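PDB 1ZBP: uncharacterized protein from Vibrio parahaemolyticus, which is of unknown function but belongs to the ImpE family, whose members are probably accessory proteins of bacterial type VI secretion. Local coordinates for residues Lys133-Asn138 with Val168-Ile173; Tyr155-Leu158 with Asn164-Leu167; Pro191-Ile196 with Glu201-Met206. All coordinates share one frame; numbering follows the deposited sequence.

Contact 1. Residues Lys133-Asn138 with Val168-Ile173; sequences KGFLAN and VPIASI
Phe135 presents the edge of its ring to two backbone carbonyls: CZ lies 3.2 Å from Ile170 O, and CE1 lies 3.4 Å from Ile173 O. Both oxygens are near the ring plane, so they face the weakly positive C-H rim and not the pi cloud. Ile170 O is also the acceptor of Ile173 N, at 2.9 Å, within 168-173. That bond, together with Ser172 N to Pro169 O at 2.8 Å, marks the tight 3-10 turn 170-172. The turn carries the chain from strand 165-169 of the small mixed sheet into strand 173-178 of the large antiparallel sheet, which also holds strand 135-137. Apolar contacts join at the same end of the ring. Ile170 CG2 sits 3.5 Å from Phe135 CE2; with CG1 turned anti to the carbonyl carbon (chi1 -66°), it is the methyl branch that meets the ring while the longer branch leads away. Ile173 meets Phe135 at about a right angle, its CB 4.0 Å from Phe135 CZ. Leu258 and Val260 of strand 257-260 and Val145 of strand 140-147 also pack on Phe135. A separate aliphatic contact lies at the start of 133-138, where Lys133 CB rests 4.0 Å from Ala171 CA. Beyond it the lysine chain bends at chi2 (72°), and its CE approaches Ala171 O at 4.0 Å.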
loop_
_atom_site.group_PDB
_atom_site.type_symbol
_atom_site.label_atom_id
_atom_site.label_comp_id
_atom_site.label_asym_id
_atom_site.label_seq_id
_atom_site.Cartn_x
_atom_site.Cartn_y
_atom_site.Cartn_z
ATOM N N LYS A 133 -8.062 19.042 4.253
ATOM C CA LYS A 133 -7.505 19.115 5.600
ATOM C C LYS A 133 -6.045 19.510 5.516
ATOM O O LYS A 133 -5.290 18.919 4.748
ATOM C CB LYS A 133 -7.619 17.753 6.293
ATOM C CG LYS A 133 -7.533 17.793 7.803
ATOM C CD LYS A 133 -8.798 18.389 8.383
ATOM C CE LYS A 133 -8.946 18.089 9.864
ATOM N NZ LYS A 133 -10.255 18.603 10.402
ATOM N N GLY A 134 -5.653 20.507 6.306
ATOM C CA GLY A 134 -4.270 20.956 6.313
ATOM C C GLY A 134 -3.400 20.120 7.234
ATOM O O GLY A 134 -3.824 19.705 8.317
ATOM N N PHE A 135 -2.162 19.888 6.812
ATOM C CA PHE A 135 -1.247 19.075 7.590
ATOM C C PHE A 135 0.126 19.690 7.753
ATOM O O PHE A 135 0.535 20.590 7.016
ATOM C CB PHE A 135 -1.080 17.704 6.934
ATOM C CG PHE A 135 -2.170 16.735 7.276
ATOM C CD1 PHE A 135 -2.111 16.004 8.455
ATOM C CD2 PHE A 135 -3.251 16.552 6.430
ATOM C CE1 PHE A 135 -3.101 15.127 8.794
ATOM C CE2 PHE A 135 -4.259 15.665 6.767
ATOM C CZ PHE A 135 -4.180 14.948 7.946
ATOM N N LEU A 136 0.832 19.182 8.749
ATOM C CA LEU A 136 2.198 19.583 9.021
ATOM C C LEU A 136 2.981 18.371 8.532
ATOM O O LEU A 136 2.860 17.286 9.099
ATOM C CB LEU A 136 2.409 19.783 10.519
ATOM C CG LEU A 136 2.737 21.209 10.946
ATOM C CD1 LEU A 136 1.576 22.120 10.631
ATOM C CD2 LEU A 136 3.045 21.226 12.432
ATOM N N ALA A 137 3.749 18.542 7.463
ATOM C CA ALA A 137 4.516 17.429 6.905
ATOM C C ALA A 137 6.005 17.664 7.071
ATOM O O ALA A 137 6.580 18.539 6.434
ATOM C CB ALA A 137 4.169 17.227 5.434
ATOM N N ASN A 138 6.625 16.856 7.927
ATOM C CA ASN A 138 8.046 16.987 8.228
ATOM C C ASN A 138 8.235 18.374 8.851
ATOM O O ASN A 138 9.143 19.122 8.471
ATOM C CB ASN A 138 8.899 16.859 6.952
ATOM C CG ASN A 138 8.855 15.453 6.336
ATOM O OD1 ASN A 138 9.242 15.261 5.176
ATOM N ND2 ASN A 138 8.390 14.467 7.112
ATOM N N VAL A 168 -8.456 4.636 4.736
ATOM C CA VAL A 168 -8.717 5.676 5.704
ATOM C C VAL A 168 -8.521 7.073 5.146
ATOM O O VAL A 168 -7.466 7.399 4.592
ATOM C CB VAL A 168 -7.814 5.480 6.936
ATOM C CG1 VAL A 168 -8.005 6.608 7.915
ATOM C CG2 VAL A 168 -8.140 4.133 7.584
ATOM N N PRO A 169 -9.558 7.910 5.266
ATOM C CA PRO A 169 -9.559 9.297 4.794
ATOM C C PRO A 169 -8.374 10.037 5.393
ATOM O O PRO A 169 -8.173 9.988 6.597
ATOM C CB PRO A 169 -10.888 9.843 5.322
ATOM C CG PRO A 169 -11.766 8.653 5.277
ATOM C CD PRO A 169 -10.870 7.556 5.831
ATOM N N ILE A 170 -7.580 10.693 4.551
ATOM C CA ILE A 170 -6.434 11.447 5.032
ATOM C C ILE A 170 -6.954 12.456 6.064
ATOM O O ILE A 170 -6.296 12.723 7.069
ATOM C CB ILE A 170 -5.716 12.168 3.867
ATOM C CG1 ILE A 170 -5.110 11.125 2.934
ATOM C CG2 ILE A 170 -4.639 13.106 4.407
ATOM C CD1 ILE A 170 -4.481 11.721 1.679
ATOM N N ALA A 171 -8.158 12.974 5.821
ATOM C CA ALA A 171 -8.809 13.941 6.716
ATOM C C ALA A 171 -9.065 13.391 8.125
ATOM O O ALA A 171 -9.219 14.157 9.088
ATOM C CB ALA A 171 -10.124 14.405 6.108
ATOM N N SER A 172 -9.122 12.066 8.238
ATOM C CA SER A 172 -9.348 11.404 9.523
ATOM C C SER A 172 -8.052 11.200 10.295
ATOM O O SER A 172 -8.074 10.713 11.414
ATOM C CB SER A 172 -10.013 10.039 9.308
ATOM O OG SER A 172 -11.398 10.168 9.023
ATOM N N ILE A 173 -6.922 11.572 9.702
ATOM C CA ILE A 173 -5.633 11.389 10.363
ATOM C C ILE A 173 -5.268 12.541 11.286
ATOM O O ILE A 173 -5.369 13.709 10.907
ATOM C CB ILE A 173 -4.475 11.234 9.335
ATOM C CG1 ILE A 173 -4.665 9.965 8.496
ATOM C CG2 ILE A 173 -3.149 11.194 10.062
ATOM C CD1 ILE A 173 -3.775 9.900 7.272
#

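Contact 2. Residues Tyr155-Leu158 with Asn164-Leu167; sequences YIEL and NYFL
The beta hairpin of strands 155-159 and 165-169 is held here by a hydrogen-bonded antiparallel pair, Leu158 with Phe166, next to a non-hydrogen-bonded pair, Glu157 with Leu167. The short segment axes run 166° apart in direction, close to ideal antiparallel. Phe166 N donates to Leu158 O at 2.8 Å and nearly straight, whereas the return bond from Leu158 N to Phe166 O is 3.0 Å and more bent. Phe166 O also receives the CA-H of Glu157, at 3.4 Å from its CA. On the face of Leu158 and Phe166 the side chains meet through their CB atoms, 4.1 Å apart. On the Glu157 and Leu167 face, Leu167 CD2 lies 4.0 Å from Tyr155 CB, and Phe84 of helix 65-84 packs on Leu167. Glu157 is a buried carboxylate with its charge answered from both oxygens: OE2 by Lys241 and OE1 by Arg81, which would favour the ionised form. Tyr165, its CG anti to the backbone N (chi1 166°), sends its ring off the sheet and obliquely across Glu157, ring and carboxylate planes 77° apart, and its OH donates to the anti lone pair of Glu157 OE1 at 2.7 Å.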
loop_
_atom_site.group_PDB
_atom_site.type_symbol
_atom_site.label_atom_id
_atom_site.label_comp_id
_atom_site.label_asym_id
_atom_site.label_seq_id
_atom_site.Cartn_x
_atom_site.Cartn_y
_atom_site.Cartn_z
ATOM N N TYR A 155 -7.400 9.337 0.372
ATOM C CA TYR A 155 -7.315 8.161 1.244
ATOM C C TYR A 155 -5.912 7.571 1.357
ATOM O O TYR A 155 -5.102 7.706 0.450
ATOM C CB TYR A 155 -8.228 7.042 0.725
ATOM C CG TYR A 155 -9.700 7.284 0.914
ATOM C CD1 TYR A 155 -10.384 6.712 1.982
ATOM C CD2 TYR A 155 -10.417 8.098 0.027
ATOM C CE1 TYR A 155 -11.736 6.939 2.165
ATOM C CE2 TYR A 155 -11.773 8.329 0.209
ATOM C CZ TYR A 155 -12.427 7.748 1.279
ATOM O OH TYR A 155 -13.775 7.993 1.477
ATOM N N ILE A 156 -5.620 6.941 2.488
ATOM C CA ILE A 156 -4.349 6.260 2.643
ATOM C C ILE A 156 -4.762 4.812 2.834
ATOM O O ILE A 156 -5.934 4.518 3.149
ATOM C CB ILE A 156 -3.523 6.709 3.875
ATOM C CG1 ILE A 156 -4.363 6.603 5.147
ATOM C CG2 ILE A 156 -2.951 8.096 3.653
ATOM C CD1 ILE A 156 -3.524 6.586 6.406
ATOM N N GLU A 157 -3.813 3.909 2.625
ATOM C CA GLU A 157 -4.085 2.482 2.758
ATOM C C GLU A 157 -3.328 1.900 3.961
ATOM O O GLU A 157 -2.221 2.329 4.298
ATOM C CB GLU A 157 -3.657 1.753 1.486
ATOM C CG GLU A 157 -4.248 2.322 0.188
ATOM C CD GLU A 157 -3.909 1.465 -1.038
ATOM O OE1 GLU A 157 -4.766 0.695 -1.510
ATOM O OE2 GLU A 157 -2.779 1.561 -1.552
ATOM N N LEU A 158 -3.931 0.928 4.623
ATOM C CA LEU A 158 -3.290 0.317 5.771
ATOM C C LEU A 158 -3.587 -1.152 5.764
ATOM O O LEU A 158 -4.656 -1.566 5.347
ATOM C CB LEU A 158 -3.808 0.931 7.080
ATOM C CG LEU A 158 -3.473 2.400 7.391
ATOM C CD1 LEU A 158 -4.364 2.911 8.518
ATOM C CD2 LEU A 158 -1.994 2.524 7.771
ATOM N N ASN A 164 -6.492 -7.237 7.856
ATOM C CA ASN A 164 -7.554 -6.529 7.148
ATOM C C ASN A 164 -6.988 -5.319 6.392
ATOM O O ASN A 164 -6.092 -4.621 6.882
ATOM C CB ASN A 164 -8.616 -6.042 8.129
ATOM C CG ASN A 164 -9.480 -7.171 8.669
ATOM O OD1 ASN A 164 -9.632 -7.318 9.881
ATOM N ND2 ASN A 164 -10.063 -7.967 7.767
ATOM N N TYR A 165 -7.517 -5.090 5.192
ATOM C CA TYR A 165 -7.140 -3.971 4.325
ATOM C C TYR A 165 -8.042 -2.777 4.647
ATOM O O TYR A 165 -9.271 -2.858 4.510
ATOM C CB TYR A 165 -7.313 -4.390 2.862
ATOM C CG TYR A 165 -7.287 -3.264 1.847
ATOM C CD1 TYR A 165 -6.243 -2.328 1.824
ATOM C CD2 TYR A 165 -8.300 -3.141 0.888
ATOM C CE1 TYR A 165 -6.212 -1.296 0.865
ATOM C CE2 TYR A 165 -8.279 -2.119 -0.061
ATOM C CZ TYR A 165 -7.238 -1.202 -0.068
ATOM O OH TYR A 165 -7.236 -0.187 -0.999
ATOM N N PHE A 166 -7.435 -1.678 5.088
ATOM C CA PHE A 166 -8.179 -0.462 5.438
ATOM C C PHE A 166 -7.941 0.719 4.492
ATOM O O PHE A 166 -6.832 0.931 4.013
ATOM C CB PHE A 166 -7.823 0.006 6.857
ATOM C CG PHE A 166 -8.542 -0.731 7.952
ATOM C CD1 PHE A 166 -8.196 -2.046 8.281
ATOM C CD2 PHE A 166 -9.546 -0.092 8.689
ATOM C CE1 PHE A 166 -8.840 -2.712 9.338
ATOM C CE2 PHE A 166 -10.196 -0.738 9.741
ATOM C CZ PHE A 166 -9.843 -2.060 10.075
ATOM N N LEU A 167 -9.005 1.478 4.245
ATOM C CA LEU A 167 -8.973 2.679 3.424
ATOM C C LEU A 167 -9.402 3.773 4.385
ATOM O O LEU A 167 -10.562 3.826 4.815
ATOM C CB LEU A 167 -9.946 2.580 2.255
ATOM C CG LEU A 167 -9.308 2.076 0.953
ATOM C CD1 LEU A 167 -10.387 1.861 -0.104
ATOM C CD2 LEU A 167 -8.273 3.087 0.459
#

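Contact 3. Residues Pro191-Ile196 with Glu201-Met206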
loop_
_atom_site.group_PDB
_atom_site.type_symbol
_atom_site.label_atom_id
_atom_site.label_comp_id
_atom_site.label_asym_id
_atom_site.label_seq_id
_atom_site.Cartn_x
_atom_site.Cartn_y
_atom_site.Cartn_z
ATOM N N PRO A 191 6.148 -0.187 7.986
ATOM C CA PRO A 191 5.501 -0.144 9.293
ATOM C C PRO A 191 5.169 1.307 9.593
ATOM O O PRO A 191 5.971 2.206 9.316
ATOM C CB PRO A 191 6.574 -0.698 10.231
ATOM C CG PRO A 191 7.355 -1.641 9.328
ATOM C CD PRO A 191 7.486 -0.796 8.086
ATOM N N VAL A 192 3.978 1.551 10.120
ATOM C CA VAL A 192 3.593 2.914 10.440
ATOM C C VAL A 192 2.876 2.973 11.777
ATOM O O VAL A 192 2.191 2.024 12.176
ATOM C CB VAL A 192 2.668 3.524 9.349
ATOM C CG1 VAL A 192 3.397 3.599 8.010
ATOM C CG2 VAL A 192 1.402 2.709 9.217
ATOM N N GLU A 193 3.074 4.086 12.475
ATOM C CA GLU A 193 2.444 4.347 13.767
ATOM C C GLU A 193 1.485 5.487 13.476
ATOM O O GLU A 193 1.892 6.494 12.902
ATOM C CB GLU A 193 3.475 4.825 14.799
ATOM C CG GLU A 193 3.734 3.869 15.965
ATOM C CD GLU A 193 5.115 3.230 15.902
ATOM O OE1 GLU A 193 6.110 3.979 15.727
ATOM O OE2 GLU A 193 5.202 1.986 16.041
ATOM N N PHE A 194 0.222 5.341 13.860
ATOM C CA PHE A 194 -0.751 6.388 13.598
ATOM C C PHE A 194 -1.686 6.682 14.774
ATOM O O PHE A 194 -1.534 6.145 15.877
ATOM C CB PHE A 194 -1.583 6.006 12.374
ATOM C CG PHE A 194 -2.234 4.660 12.485
ATOM C CD1 PHE A 194 -3.328 4.464 13.321
ATOM C CD2 PHE A 194 -1.752 3.581 11.765
ATOM C CE1 PHE A 194 -3.936 3.206 13.430
ATOM C CE2 PHE A 194 -2.351 2.323 11.866
ATOM C CZ PHE A 194 -3.439 2.135 12.697
ATOM N N ASP A 195 -2.646 7.561 14.509
ATOM C CA ASP A 195 -3.665 7.986 15.460
ATOM C C ASP A 195 -4.711 8.630 14.575
ATOM O O ASP A 195 -4.625 9.815 14.270
ATOM C CB ASP A 195 -3.102 9.014 16.447
ATOM C CG ASP A 195 -4.175 9.615 17.357
ATOM O OD1 ASP A 195 -3.814 10.411 18.254
ATOM O OD2 ASP A 195 -5.376 9.302 17.184
ATOM N N ILE A 196 -5.679 7.835 14.134
ATOM C CA ILE A 196 -6.729 8.346 13.266
ATOM C C ILE A 196 -8.087 8.214 13.950
ATOM O O ILE A 196 -8.294 7.333 14.786
ATOM C CB ILE A 196 -6.761 7.594 11.892
ATOM C CG1 ILE A 196 -7.498 6.273 12.025
ATOM C CG2 ILE A 196 -5.331 7.294 11.412
ATOM C CD1 ILE A 196 -8.639 6.124 11.047
ATOM N N GLU A 201 -5.171 5.327 18.709
ATOM C CA GLU A 201 -3.746 5.088 18.478
ATOM C C GLU A 201 -3.518 3.633 18.090
ATOM O O GLU A 201 -4.015 2.718 18.747
ATOM C CB GLU A 201 -2.932 5.409 19.728
ATOM C CG GLU A 201 -3.105 6.840 20.202
ATOM C CD GLU A 201 -2.001 7.278 21.155
ATOM O OE1 GLU A 201 -1.771 6.571 22.160
ATOM O OE2 GLU A 201 -1.374 8.331 20.901
ATOM N N GLY A 202 -2.769 3.416 17.015
ATOM C CA GLY A 202 -2.505 2.060 16.586
ATOM C C GLY A 202 -1.310 1.941 15.670
ATOM O O GLY A 202 -0.518 2.872 15.536
ATOM N N GLU A 203 -1.177 0.776 15.045
ATOM C CA GLU A 203 -0.082 0.533 14.125
ATOM C C GLU A 203 -0.413 -0.515 13.073
ATOM O O GLU A 203 -1.274 -1.369 13.267
ATOM C CB GLU A 203 1.168 0.108 14.886
ATOM C CG GLU A 203 0.990 -1.073 15.819
ATOM C CD GLU A 203 2.280 -1.408 16.551
ATOM O OE1 GLU A 203 3.092 -0.476 16.763
ATOM O OE2 GLU A 203 2.481 -2.589 16.922
ATOM N N GLY A 204 0.281 -0.430 11.948
ATOM C CA GLY A 204 0.070 -1.375 10.876
ATOM C C GLY A 204 1.125 -1.163 9.818
ATOM O O GLY A 204 2.225 -0.676 10.108
ATOM N N HIS A 205 0.787 -1.536 8.588
ATOM C CA HIS A 205 1.683 -1.376 7.452
ATOM C C HIS A 205 0.929 -0.666 6.340
ATOM O O HIS A 205 -0.276 -0.876 6.153
ATOM C CB HIS A 205 2.169 -2.740 6.951
ATOM C CG HIS A 205 3.077 -3.435 7.912
ATOM N ND1 HIS A 205 4.415 -3.638 7.654
ATOM C CD2 HIS A 205 2.852 -3.937 9.151
ATOM C CE1 HIS A 205 4.976 -4.234 8.694
ATOM N NE2 HIS A 205 4.049 -4.426 9.616
HETATM N N MSE A 206 1.655 0.177 5.616
HETATM C CA MSE A 206 1.111 0.939 4.505
HETATM C C MSE A 206 1.793 0.511 3.211
HETATM O O MSE A 206 3.025 0.549 3.111
HETATM C CB MSE A 206 1.369 2.432 4.720
HETATM C CG MSE A 206 0.883 3.306 3.578
HETATM SE SE MSE A 206 1.049 5.207 3.856
HETATM C CE MSE A 206 -0.554 5.538 4.897
#
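Gly204 O takes the N-H of Val192 at 2.8 Å (164°) and also the CA-H of Pro191, whose CA is 3.4 Å away. The first of these is the shortest of four backbone bonds joining the two strands of a beta hairpin. Gly204 N answers to Val192 O at 3.1 Å, and the Phe194-Gly202 pair is bonded in both directions, although Gly202 N approaches Phe194 O from above the carbonyl plane. Both residues of 201-206 in these hydrogen-bonded pairs are glycines, and the Phe194 ring lies flat across that strand. Phe194 CG stands between its backbone N and carbonyl carbon (chi1 55°), which lays one ring face over the Gly202-Glu203 peptide, CZ 3.5 Å from Glu203 N. At the other end, the His205 ring offers a face to Pro191 CA in a CH-pi contact, while Pro191 CG meets His205 CE1 at 3.6 Å; a bond from His205 ND1 to Trp189 O steadies the ring. The sheet face that carries Pro191 and His205 also bears Glu193, Glu203, Asp195 and Glu201. Glu193 and Glu203 lie side by side, with OE2 of Glu193 3.3 Å from OE1 of Glu203, and Glu177 adds a carboxylate, which might favour proton uptake, though Lys179 also touches Glu193. On the reverse side Val192 CG1 packs at 4.0 Å on CB of selenomethionine Met206. Strand 202-207 is outermost in the large sheet within this chain, though His205 and Phe159 share a backbone hydrogen bond; strand 189-196 lies between it and 173-178, Leu158 of strand 155-159 packs on Val192 and Phe194, and Ile156 on Met206.

Overall arrangement
Contact 2 lies in the small mixed sheet, contact 3 in the large antiparallel sheet, and contact 1 holds the turn between them. Contacts 1 and 2, with centres about 14 Å apart, share strand 165-169; a probable hydrogen bond from Ile156 N to Val168 O, 2.8 Å, extends the hairpin toward the turn. Contacts 2 and 3 are the closest pair, centres about 10 Å apart, with Leu158 CD2 3.7 Å from Val192 CG2. Contact 1 reaches contact 3, centres about 13 Å apart, through Ile173 CG1 and Ile196 CG2 at 4.0 Å. Each pair touches through aliphatic side chains, consistent with a shared apolar layer between the sheets; no active site or ligand is known.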